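Local coordinates for protein 16S rRNA (adenine(1408)-N(1))-methyltransferase (Escherichia coli, PDB 3P2E) that methylates N1 of adenine 1408 in the 16S rRNA of assembled 30S subunits, using S-adenosyl-L-methionine, and so confers resistance to various aminoglycosides, at residues A86-P91 against L111-K116; I103-G108 against K191-L196; Q167-L172 against F177-V182. One frame throughout, in Å; residues are numbered along the deposited sequence.

Contact 1: A86-P91 against L111-K116; sequences AAESLP and LEYVIK. With SAH (S-adenosyl-L-homocysteine), chain C.
A87, in a type I turn running from A86 to S89, and Y113, on helix 108-115, mark the closest backbone approach, yet their CA atoms stay 9.0 Å apart, so the gap is bridged by side chains and by the adenine of the bound S-adenosyl-L-homocysteine. The main polar link is short: Y113 OH donates to E88 OE2 over 2.6 Å. The oxygen lies at the edge of the phenol ring, near its plane, while the hydroxyl reaches the carboxylate from above, about 45° out of the carboxylate plane. The two flat groups stand almost perpendicular, at 83°. E88 is bent at chi2, which brings its carboxylate between the adenine amine and the phenol.

The other oxygen binds the adenine. SAH N6 donates to E88 OE1 at 3.0 Å, and the backbone A87 N donates to SAH N1 at 2.8 Å in a nearly straight bond (171°). This pairing of a backbone amide with N1 and an acidic side chain with the exocyclic amine recognises the Watson-Crick edge of adenine, in a loop after strand 80-83 of the Rossmann-like methyltransferase fold. Y113 thus acts in the second shell: its grip on OE2 probably limits rotation of the carboxylate whose partner oxygen meets N6. Its ring also approaches the amine directly, with Y113 CE2 3.7 Å from SAH N6. Apolar contact is slight: A87 CB points toward the helix and lies 4.4 Å from Y113 CD2. I121 of helix 119-126 packs against A87, E88 and Y113 alike.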
loop_
_atom_site.group_PDB
_atom_site.type_symbol
_atom_site.label_atom_id
_atom_site.label_comp_id
_atom_site.label_asym_id
_atom_site.label_seq_id
_atom_site.Cartn_x
_atom_site.Cartn_y
_atom_site.Cartn_z
ATOM N N ALA A 86 2.644 -2.825 11.389
ATOM C CA ALA A 86 2.217 -4.039 10.700
ATOM C C ALA A 86 0.696 -4.053 10.597
ATOM O O ALA A 86 0.009 -3.363 11.348
ATOM C CB ALA A 86 2.701 -5.267 11.458
ATOM N N ALA A 87 0.171 -4.859 9.677
ATOM C CA ALA A 87 -1.271 -4.947 9.480
ATOM C C ALA A 87 -2.016 -5.389 10.734
ATOM O O ALA A 87 -3.185 -5.035 10.919
ATOM C CB ALA A 87 -1.582 -5.894 8.329
ATOM N N GLU A 88 -1.347 -6.162 11.589
ATOM C CA GLU A 88 -1.962 -6.650 12.820
ATOM C C GLU A 88 -2.027 -5.588 13.917
ATOM O O GLU A 88 -2.775 -5.736 14.885
ATOM C CB GLU A 88 -1.206 -7.874 13.355
ATOM C CG GLU A 88 -1.124 -9.035 12.382
ATOM C CD GLU A 88 0.179 -9.063 11.607
ATOM O OE1 GLU A 88 0.645 -7.988 11.178
ATOM O OE2 GLU A 88 0.735 -10.165 11.421
ATOM N N SER A 89 -1.246 -4.523 13.768
ATOM C CA SER A 89 -1.222 -3.454 14.762
ATOM C C SER A 89 -1.063 -2.088 14.104
ATOM O O SER A 89 -0.037 -1.423 14.262
ATOM C CB SER A 89 -0.079 -3.685 15.755
ATOM O OG SER A 89 1.172 -3.719 15.090
ATOM N N LEU A 90 -2.087 -1.671 13.371
ATOM C CA LEU A 90 -2.062 -0.389 12.683
ATOM C C LEU A 90 -2.250 0.767 13.660
ATOM O O LEU A 90 -2.971 0.641 14.645
ATOM C CB LEU A 90 -3.156 -0.361 11.615
ATOM C CG LEU A 90 -2.979 -1.402 10.506
ATOM C CD1 LEU A 90 -4.244 -1.508 9.680
ATOM C CD2 LEU A 90 -1.799 -1.016 9.632
ATOM N N PRO A 91 -1.592 1.910 13.397
ATOM C CA PRO A 91 -1.666 3.113 14.238
ATOM C C PRO A 91 -3.068 3.721 14.233
ATOM O O PRO A 91 -3.678 3.880 13.175
ATOM C CB PRO A 91 -0.649 4.056 13.590
ATOM C CG PRO A 91 0.281 3.140 12.859
ATOM C CD PRO A 91 -0.636 2.103 12.294
ATOM N N LEU A 111 0.459 -11.486 2.527
ATOM C CA LEU A 111 -0.103 -12.170 1.370
ATOM C C LEU A 111 -1.238 -13.092 1.820
ATOM O O LEU A 111 -2.310 -13.108 1.217
ATOM C CB LEU A 111 0.975 -12.982 0.640
ATOM C CG LEU A 111 0.478 -13.884 -0.500
ATOM C CD1 LEU A 111 -0.173 -13.051 -1.584
ATOM C CD2 LEU A 111 1.650 -14.678 -1.075
ATOM N N GLU A 112 -1.014 -13.847 2.893
ATOM C CA GLU A 112 -2.046 -14.755 3.381
ATOM C C GLU A 112 -3.296 -14.007 3.861
ATOM O O GLU A 112 -4.416 -14.469 3.650
ATOM C CB GLU A 112 -1.502 -15.648 4.506
ATOM C CG GLU A 112 -1.418 -14.991 5.868
ATOM C CD GLU A 112 -1.101 -15.981 6.976
ATOM O OE1 GLU A 112 -1.840 -16.979 7.113
ATOM O OE2 GLU A 112 -0.117 -15.760 7.712
ATOM N N TYR A 113 -3.119 -12.846 4.487
ATOM C CA TYR A 113 -4.277 -12.086 4.963
ATOM C C TYR A 113 -5.159 -11.659 3.796
ATOM O O TYR A 113 -6.380 -11.561 3.929
ATOM C CB TYR A 113 -3.845 -10.838 5.738
ATOM C CG TYR A 113 -3.071 -11.130 7.005
ATOM C CD1 TYR A 113 -3.273 -12.316 7.713
ATOM C CD2 TYR A 113 -2.152 -10.212 7.508
ATOM C CE1 TYR A 113 -2.577 -12.580 8.890
ATOM C CE2 TYR A 113 -1.455 -10.465 8.687
ATOM C CZ TYR A 113 -1.671 -11.651 9.371
ATOM O OH TYR A 113 -0.978 -11.911 10.533
ATOM N N VAL A 114 -4.539 -11.397 2.653
ATOM C CA VAL A 114 -5.296 -10.978 1.483
ATOM C C VAL A 114 -5.935 -12.157 0.753
ATOM O O VAL A 114 -7.100 -12.093 0.368
ATOM C CB VAL A 114 -4.397 -10.200 0.478
ATOM C CG1 VAL A 114 -5.177 -9.893 -0.796
ATOM C CG2 VAL A 114 -3.909 -8.906 1.108
ATOM N N ILE A 115 -5.178 -13.237 0.585
ATOM C CA ILE A 115 -5.657 -14.406 -0.154
ATOM C C ILE A 115 -6.608 -15.374 0.547
ATOM O O ILE A 115 -7.504 -15.931 -0.097
ATOM C CB ILE A 115 -4.466 -15.236 -0.697
ATOM C CG1 ILE A 115 -3.525 -14.334 -1.499
ATOM C CG2 ILE A 115 -4.973 -16.369 -1.580
ATOM C CD1 ILE A 115 -4.199 -13.568 -2.591
ATOM N N LYS A 116 -6.425 -15.583 1.847
ATOM C CA LYS A 116 -7.267 -16.528 2.584
ATOM C C LYS A 116 -8.772 -16.294 2.423
ATOM O O LYS A 116 -9.496 -17.184 1.973
ATOM C CB LYS A 116 -6.883 -16.537 4.070
ATOM C CG LYS A 116 -7.517 -17.673 4.861
ATOM C CD LYS A 116 -6.906 -17.797 6.251
ATOM C CE LYS A 116 -7.234 -16.598 7.130
ATOM N NZ LYS A 116 -8.683 -16.532 7.469
HETATM N N SAH C . 4.729 -3.600 -1.901
HETATM C CA SAH C . 6.020 -4.045 -1.974
HETATM C CB SAH C . 6.126 -5.455 -1.388
HETATM C CG SAH C . 7.478 -5.955 -0.974
HETATM S SD SAH C . 7.573 -7.579 -0.296
HETATM C C SAH C . 6.535 -3.898 -3.471
HETATM O O SAH C . 7.682 -3.749 -3.400
HETATM O OXT SAH C . 5.878 -3.949 -4.411
HETATM C "C5'" SAH C . 6.313 -7.852 0.956
HETATM C "C4'" SAH C . 6.398 -6.659 2.017
HETATM O "O4'" SAH C . 5.258 -6.919 2.847
HETATM C "C3'" SAH C . 7.630 -6.662 2.899
HETATM O "O3'" SAH C . 8.326 -5.378 2.820
HETATM C "C2'" SAH C . 7.085 -7.033 4.327
HETATM O "O2'" SAH C . 7.766 -6.459 5.421
HETATM C "C1'" SAH C . 5.609 -6.592 4.228
HETATM N N9 SAH C . 4.679 -7.331 5.171
HETATM C C8 SAH C . 4.609 -8.717 5.370
HETATM N N7 SAH C . 3.737 -9.056 6.302
HETATM C C5 SAH C . 3.225 -7.779 6.710
HETATM C C6 SAH C . 2.228 -7.542 7.718
HETATM N N6 SAH C . 1.648 -8.549 8.414
HETATM N N1 SAH C . 1.922 -6.205 7.908
HETATM C C2 SAH C . 2.527 -5.171 7.183
HETATM N N3 SAH C . 3.491 -5.413 6.209
HETATM C C4 SAH C . 3.774 -6.747 6.045
#

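Contact 2: I103-G108 against K191-L196; sequences ILFPWG and KQFNSL. With SAH (S-adenosyl-L-homocysteine), chain C.
F105 and F193 make the aromatic part of this contact, a T-shaped pair in which the edge of F105 is directed at the face of F193. The planes stand at 81° and the ring centroids are 5.1 Å apart. F105 CE2 sits over the centre of the F193 ring, while CZ beside it comes within 3.8 Å of F193 CE2. Apolar packing adds to this: L104 CD1 lies 4.1 Å from F193 CE1, its side chain crossing that of F193 at about a right angle.

The polar interactions run through the bound S-adenosyl-L-homocysteine. L104 O accepts a bond from SAH N at 2.8 Å, and S195 OG donates to SAH O, also at 2.8 Å. With chi1 at 84°, the S195 hydroxyl is placed where it can also cap A198 N at the start of helix 196-203. The rim of F105 borders the other carboxylate oxygen, F105 CD2 being 3.4 Å from SAH OXT.

The amino acid end of the ligand is therefore held between the N-cap of a helix and the carboxyl end of strand 98-104, the place where Rossmann-like methyltransferases bind their cofactor.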
loop_
_atom_site.group_PDB
_atom_site.type_symbol
_atom_site.label_atom_id
_atom_site.label_comp_id
_atom_site.label_asym_id
_atom_site.label_seq_id
_atom_site.Cartn_x
_atom_site.Cartn_y
_atom_site.Cartn_z
ATOM N N ILE A 103 -2.348 -2.704 -1.618
ATOM C CA ILE A 103 -1.488 -3.766 -1.105
ATOM C C ILE A 103 -0.936 -4.352 -2.401
ATOM O O ILE A 103 -1.663 -4.997 -3.165
ATOM C CB ILE A 103 -2.267 -4.844 -0.310
ATOM C CG1 ILE A 103 -2.867 -4.226 0.959
ATOM C CG2 ILE A 103 -1.320 -5.977 0.095
ATOM C CD1 ILE A 103 -3.639 -5.215 1.833
ATOM N N LEU A 104 0.346 -4.103 -2.662
ATOM C CA LEU A 104 0.968 -4.555 -3.903
ATOM C C LEU A 104 2.015 -5.639 -3.732
ATOM O O LEU A 104 2.934 -5.500 -2.927
ATOM C CB LEU A 104 1.618 -3.361 -4.608
ATOM C CG LEU A 104 0.768 -2.097 -4.714
ATOM C CD1 LEU A 104 1.630 -0.954 -5.223
ATOM C CD2 LEU A 104 -0.417 -2.343 -5.631
ATOM N N PHE A 105 1.860 -6.715 -4.500
ATOM C CA PHE A 105 2.799 -7.838 -4.484
ATOM C C PHE A 105 3.195 -8.231 -3.066
ATOM O O PHE A 105 4.386 -8.353 -2.754
ATOM C CB PHE A 105 4.040 -7.458 -5.292
ATOM C CG PHE A 105 3.719 -6.770 -6.588
ATOM C CD1 PHE A 105 3.135 -7.471 -7.639
ATOM C CD2 PHE A 105 3.955 -5.409 -6.739
ATOM C CE1 PHE A 105 2.782 -6.819 -8.829
ATOM C CE2 PHE A 105 3.609 -4.745 -7.919
ATOM C CZ PHE A 105 3.018 -5.458 -8.967
ATOM N N PRO A 106 2.202 -8.443 -2.185
ATOM C CA PRO A 106 2.516 -8.821 -0.809
ATOM C C PRO A 106 3.201 -10.181 -0.718
ATOM O O PRO A 106 3.120 -11.000 -1.641
ATOM C CB PRO A 106 1.147 -8.813 -0.131
ATOM C CG PRO A 106 0.237 -9.276 -1.233
ATOM C CD PRO A 106 0.744 -8.472 -2.420
ATOM N N TRP A 107 3.871 -10.408 0.403
ATOM C CA TRP A 107 4.565 -11.664 0.648
ATOM C C TRP A 107 4.450 -11.939 2.139
ATOM O O TRP A 107 4.081 -11.056 2.911
ATOM C CB TRP A 107 6.034 -11.532 0.241
ATOM C CG TRP A 107 6.641 -12.786 -0.307
ATOM C CD1 TRP A 107 6.254 -13.465 -1.429
ATOM C CD2 TRP A 107 7.780 -13.484 0.209
ATOM N NE1 TRP A 107 7.085 -14.538 -1.644
ATOM C CE2 TRP A 107 8.030 -14.574 -0.654
ATOM C CE3 TRP A 107 8.616 -13.293 1.319
ATOM C CZ2 TRP A 107 9.084 -15.471 -0.444
ATOM C CZ3 TRP A 107 9.665 -14.186 1.526
ATOM C CH2 TRP A 107 9.887 -15.261 0.648
ATOM N N GLY A 108 4.745 -13.164 2.554
ATOM C CA GLY A 108 4.653 -13.465 3.970
ATOM C C GLY A 108 3.238 -13.443 4.514
ATOM O O GLY A 108 2.280 -13.790 3.815
ATOM N N LYS A 191 6.238 -4.207 -15.079
ATOM C CA LYS A 191 7.490 -3.532 -15.396
ATOM C C LYS A 191 7.462 -2.037 -15.105
ATOM O O LYS A 191 8.508 -1.384 -15.099
ATOM C CB LYS A 191 7.863 -3.766 -16.863
ATOM C CG LYS A 191 8.225 -5.211 -17.172
ATOM C CD LYS A 191 8.736 -5.367 -18.599
ATOM C CE LYS A 191 9.116 -6.813 -18.886
ATOM N NZ LYS A 191 9.650 -6.990 -20.260
ATOM N N GLN A 192 6.272 -1.500 -14.845
ATOM C CA GLN A 192 6.128 -0.077 -14.562
ATOM C C GLN A 192 6.452 0.283 -13.115
ATOM O O GLN A 192 6.651 1.457 -12.794
ATOM C CB GLN A 192 4.709 0.385 -14.888
ATOM C CG GLN A 192 3.665 -0.021 -13.870
ATOM C CD GLN A 192 2.261 0.277 -14.347
ATOM O OE1 GLN A 192 1.787 -0.321 -15.315
ATOM N NE2 GLN A 192 1.590 1.210 -13.677
ATOM N N PHE A 193 6.506 -0.722 -12.243
ATOM C CA PHE A 193 6.806 -0.482 -10.833
ATOM C C PHE A 193 8.313 -0.410 -10.618
ATOM O O PHE A 193 9.073 -1.107 -11.286
ATOM C CB PHE A 193 6.181 -1.582 -9.972
ATOM C CG PHE A 193 4.680 -1.559 -9.974
ATOM C CD1 PHE A 193 3.983 -0.719 -9.112
ATOM C CD2 PHE A 193 3.961 -2.338 -10.876
ATOM C CE1 PHE A 193 2.587 -0.648 -9.151
ATOM C CE2 PHE A 193 2.568 -2.274 -10.923
ATOM C CZ PHE A 193 1.881 -1.427 -10.063
ATOM N N ASN A 194 8.739 0.428 -9.678
ATOM C CA ASN A 194 10.162 0.624 -9.417
ATOM C C ASN A 194 10.817 -0.163 -8.281
ATOM O O ASN A 194 12.044 -0.178 -8.188
ATOM C CB ASN A 194 10.447 2.115 -9.199
ATOM C CG ASN A 194 10.375 2.924 -10.484
ATOM O OD1 ASN A 194 10.558 4.142 -10.473
ATOM N ND2 ASN A 194 10.114 2.250 -11.599
ATOM N N SER A 195 10.042 -0.803 -7.411
ATOM C CA SER A 195 10.675 -1.552 -6.326
ATOM C C SER A 195 11.522 -2.678 -6.915
ATOM O O SER A 195 11.216 -3.207 -7.987
ATOM C CB SER A 195 9.635 -2.119 -5.345
ATOM O OG SER A 195 9.095 -3.352 -5.783
ATOM N N LEU A 196 12.601 -3.029 -6.224
ATOM C CA LEU A 196 13.487 -4.080 -6.705
ATOM C C LEU A 196 12.714 -5.394 -6.805
ATOM O O LEU A 196 12.929 -6.185 -7.718
ATOM C CB LEU A 196 14.681 -4.236 -5.760
ATOM C CG LEU A 196 15.382 -2.942 -5.325
ATOM C CD1 LEU A 196 16.590 -3.280 -4.464
ATOM C CD2 LEU A 196 15.802 -2.140 -6.544
HETATM N N SAH C . 4.729 -3.600 -1.901
HETATM C CA SAH C . 6.020 -4.045 -1.974
HETATM C CB SAH C . 6.126 -5.455 -1.388
HETATM C CG SAH C . 7.478 -5.955 -0.974
HETATM S SD SAH C . 7.573 -7.579 -0.296
HETATM C C SAH C . 6.535 -3.898 -3.471
HETATM O O SAH C . 7.682 -3.749 -3.400
HETATM O OXT SAH C . 5.878 -3.949 -4.411
HETATM C "C5'" SAH C . 6.313 -7.852 0.956
HETATM C "C4'" SAH C . 6.398 -6.659 2.017
HETATM O "O4'" SAH C . 5.258 -6.919 2.847
HETATM C "C3'" SAH C . 7.630 -6.662 2.899
HETATM O "O3'" SAH C . 8.326 -5.378 2.820
HETATM C "C2'" SAH C . 7.085 -7.033 4.327
HETATM O "O2'" SAH C . 7.766 -6.459 5.421
HETATM C "C1'" SAH C . 5.609 -6.592 4.228
HETATM N N9 SAH C . 4.679 -7.331 5.171
HETATM C C8 SAH C . 4.609 -8.717 5.370
HETATM N N7 SAH C . 3.737 -9.056 6.302
HETATM C C5 SAH C . 3.225 -7.779 6.710
HETATM C C6 SAH C . 2.228 -7.542 7.718
HETATM N N6 SAH C . 1.648 -8.549 8.414
HETATM N N1 SAH C . 1.922 -6.205 7.908
HETATM C C2 SAH C . 2.527 -5.171 7.183
HETATM N N3 SAH C . 3.491 -5.413 6.209
HETATM C C4 SAH C . 3.774 -6.747 6.045
#

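Contact 3: Q167-L172 against F177-V182; sequences QYKAEL and FRIDDV
L172 and F177 bring the backbones closest, their CA atoms 5.0 Å apart, where helix 166-175 gives way to strand 178-185. The short helical and strand axes approach to 7.8 Å and run at 130°, so the chain largely reverses. This is an alpha-to-beta connection at the outer edge of the seven-stranded methyltransferase sheet, whose strand order 3-2-1-4-5-7-6 places 178-185 last, antiparallel to 209-215. F177 N donates to L172 O at 2.9 Å.

Among the side chains, I179 is the apolar centre. Its CD1 meets two helix residues, 3.8 Å from L172 CD2 and equally near Y168 CD2. CG1 of I179 is anti to its carbonyl carbon (chi1 -60°), and the extended chi2 carries CD1 onward to the helix. The other methyl of L172, CD1, rests over a face of the Y168 ring, offset toward its rim. L172 CB also meets F177 CB, whereas the phenyl ring of F177 leads away toward F135 and F137 of strand 133-139 in the same sheet.

Along the edge of the strand the polar backbone is bridged by solvent. One water donates to K169 O and F177 O and accepts from I179 N, joining helix and strand at three points. The extended K169 slants past the strand, its CE 3.8 Å from I179 O, and a second water accepts from K169 NZ at 3.0 Å and donates to I179 O at 2.6 Å.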
loop_
_atom_site.group_PDB
_atom_site.type_symbol
_atom_site.label_atom_id
_atom_site.label_comp_id
_atom_site.label_asym_id
_atom_site.label_seq_id
_atom_site.Cartn_x
_atom_site.Cartn_y
_atom_site.Cartn_z
ATOM N N GLN A 167 -17.767 -16.757 -2.650
ATOM C CA GLN A 167 -17.228 -16.888 -1.299
ATOM C C GLN A 167 -16.191 -15.810 -0.996
ATOM O O GLN A 167 -16.233 -15.184 0.061
ATOM C CB GLN A 167 -16.592 -18.268 -1.096
ATOM C CG GLN A 167 -17.565 -19.435 -1.163
ATOM C CD GLN A 167 -16.927 -20.751 -0.746
ATOM O OE1 GLN A 167 -15.896 -21.154 -1.291
ATOM N NE2 GLN A 167 -17.538 -21.428 0.222
ATOM N N TYR A 168 -15.257 -15.599 -1.918
ATOM C CA TYR A 168 -14.222 -14.592 -1.707
ATOM C C TYR A 168 -14.841 -13.197 -1.653
ATOM O O TYR A 168 -14.497 -12.387 -0.791
ATOM C CB TYR A 168 -13.171 -14.646 -2.824
ATOM C CG TYR A 168 -11.971 -13.763 -2.553
ATOM C CD1 TYR A 168 -11.017 -14.121 -1.599
ATOM C CD2 TYR A 168 -11.811 -12.550 -3.222
ATOM C CE1 TYR A 168 -9.929 -13.288 -1.316
ATOM C CE2 TYR A 168 -10.734 -11.709 -2.946
ATOM C CZ TYR A 168 -9.799 -12.081 -1.994
ATOM O OH TYR A 168 -8.753 -11.232 -1.709
ATOM N N LYS A 169 -15.767 -12.924 -2.566
ATOM C CA LYS A 169 -16.418 -11.620 -2.605
ATOM C C LYS A 169 -17.175 -11.337 -1.312
ATOM O O LYS A 169 -17.148 -10.217 -0.797
ATOM C CB LYS A 169 -17.378 -11.548 -3.796
ATOM C CG LYS A 169 -17.891 -10.147 -4.096
ATOM C CD LYS A 169 -18.724 -10.124 -5.372
ATOM C CE LYS A 169 -19.208 -8.715 -5.689
ATOM N NZ LYS A 169 -20.000 -8.666 -6.954
ATOM N N ALA A 170 -17.852 -12.352 -0.786
ATOM C CA ALA A 170 -18.617 -12.193 0.445
ATOM C C ALA A 170 -17.709 -11.952 1.641
ATOM O O ALA A 170 -18.015 -11.131 2.505
ATOM C CB ALA A 170 -19.481 -13.425 0.689
ATOM N N GLU A 171 -16.601 -12.682 1.692
ATOM C CA GLU A 171 -15.646 -12.540 2.784
ATOM C C GLU A 171 -15.060 -11.137 2.800
ATOM O O GLU A 171 -14.956 -10.512 3.859
ATOM C CB GLU A 171 -14.546 -13.594 2.647
ATOM C CG GLU A 171 -15.052 -14.997 2.954
ATOM C CD GLU A 171 -14.192 -16.097 2.358
ATOM O OE1 GLU A 171 -14.420 -17.273 2.710
ATOM O OE2 GLU A 171 -13.303 -15.795 1.535
ATOM N N LEU A 172 -14.679 -10.631 1.632
ATOM C CA LEU A 172 -14.129 -9.283 1.574
ATOM C C LEU A 172 -15.207 -8.276 1.948
ATOM O O LEU A 172 -14.956 -7.332 2.698
ATOM C CB LEU A 172 -13.576 -8.976 0.177
ATOM C CG LEU A 172 -12.046 -8.987 0.077
ATOM C CD1 LEU A 172 -11.508 -10.354 0.474
ATOM C CD2 LEU A 172 -11.619 -8.628 -1.343
ATOM N N PHE A 177 -14.682 -4.470 2.217
ATOM C CA PHE A 177 -14.205 -4.314 0.844
ATOM C C PHE A 177 -15.189 -4.856 -0.193
ATOM O O PHE A 177 -15.488 -6.052 -0.223
ATOM C CB PHE A 177 -12.845 -4.999 0.685
ATOM C CG PHE A 177 -11.746 -4.357 1.488
ATOM C CD1 PHE A 177 -11.245 -3.111 1.132
ATOM C CD2 PHE A 177 -11.222 -4.994 2.611
ATOM C CE1 PHE A 177 -10.237 -2.504 1.879
ATOM C CE2 PHE A 177 -10.214 -4.398 3.367
ATOM C CZ PHE A 177 -9.720 -3.146 2.998
ATOM N N ARG A 178 -15.682 -3.963 -1.048
ATOM C CA ARG A 178 -16.632 -4.321 -2.097
ATOM C C ARG A 178 -15.907 -4.438 -3.437
ATOM O O ARG A 178 -15.518 -3.432 -4.029
ATOM C CB ARG A 178 -17.713 -3.250 -2.198
ATOM C CG ARG A 178 -18.537 -3.055 -0.936
ATOM C CD ARG A 178 -19.565 -4.156 -0.776
ATOM N NE ARG A 178 -20.514 -3.849 0.289
ATOM C CZ ARG A 178 -21.628 -4.537 0.518
ATOM N NH1 ARG A 178 -21.935 -5.579 -0.248
ATOM N NH2 ARG A 178 -22.437 -4.180 1.507
ATOM N N ILE A 179 -15.734 -5.665 -3.912
ATOM C CA ILE A 179 -15.049 -5.903 -5.177
ATOM C C ILE A 179 -15.841 -5.374 -6.370
ATOM O O ILE A 179 -17.007 -5.732 -6.559
ATOM C CB ILE A 179 -14.797 -7.413 -5.406
ATOM C CG1 ILE A 179 -13.920 -7.977 -4.285
ATOM C CG2 ILE A 179 -14.121 -7.631 -6.755
ATOM C CD1 ILE A 179 -13.678 -9.478 -4.394
ATOM N N ASP A 180 -15.208 -4.518 -7.170
ATOM C CA ASP A 180 -15.854 -3.981 -8.363
ATOM C C ASP A 180 -15.239 -4.569 -9.626
ATOM O O ASP A 180 -15.869 -4.584 -10.689
ATOM C CB ASP A 180 -15.733 -2.460 -8.413
ATOM C CG ASP A 180 -16.507 -1.783 -7.312
ATOM O OD1 ASP A 180 -17.663 -2.189 -7.068
ATOM O OD2 ASP A 180 -15.966 -0.840 -6.703
ATOM N N ASP A 181 -14.009 -5.059 -9.514
ATOM C CA ASP A 181 -13.342 -5.642 -10.669
ATOM C C ASP A 181 -12.204 -6.583 -10.294
ATOM O O ASP A 181 -11.534 -6.389 -9.284
ATOM C CB ASP A 181 -12.781 -4.535 -11.564
ATOM C CG ASP A 181 -12.215 -5.069 -12.865
ATOM O OD1 ASP A 181 -13.012 -5.497 -13.727
ATOM O OD2 ASP A 181 -10.975 -5.072 -13.026
ATOM N N VAL A 182 -12.009 -7.609 -11.117
ATOM C CA VAL A 182 -10.922 -8.569 -10.930
ATOM C C VAL A 182 -10.263 -8.708 -12.298
ATOM O O VAL A 182 -10.909 -9.108 -13.267
ATOM C CB VAL A 182 -11.425 -9.952 -10.469
ATOM C CG1 VAL A 182 -10.253 -10.935 -10.394
ATOM C CG2 VAL A 182 -12.094 -9.835 -9.111
HETATM O O HOH W 1 -16.678 -7.828 -1.960
HETATM O O HOH W 2 -17.863 -7.229 -8.553
#

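How the contacts relate
Contacts 1 and 2 grip opposite ends of one S-adenosyl-L-homocysteine, the adenine in the first and the amino acid moiety in the second, with their centres 16 Å apart. Strand 98-104 and helix 108-115, consecutive in the chain, join them directly: L111 CB lies 3.7 Å from P106 O, and V114 CG2 meets I103 CD1 at 3.8 Å. Contact 3 stands back from the ligand, about 13 Å between nearest atoms of the F177 side chain and the ligand, but reaches contact 1 through the same helix, where V114 O and Y168 OH are 2.8 Å apart. Contacts 2 and 3 do not touch, their nearest atoms being about 7 Å apart, although both reach the central sheet.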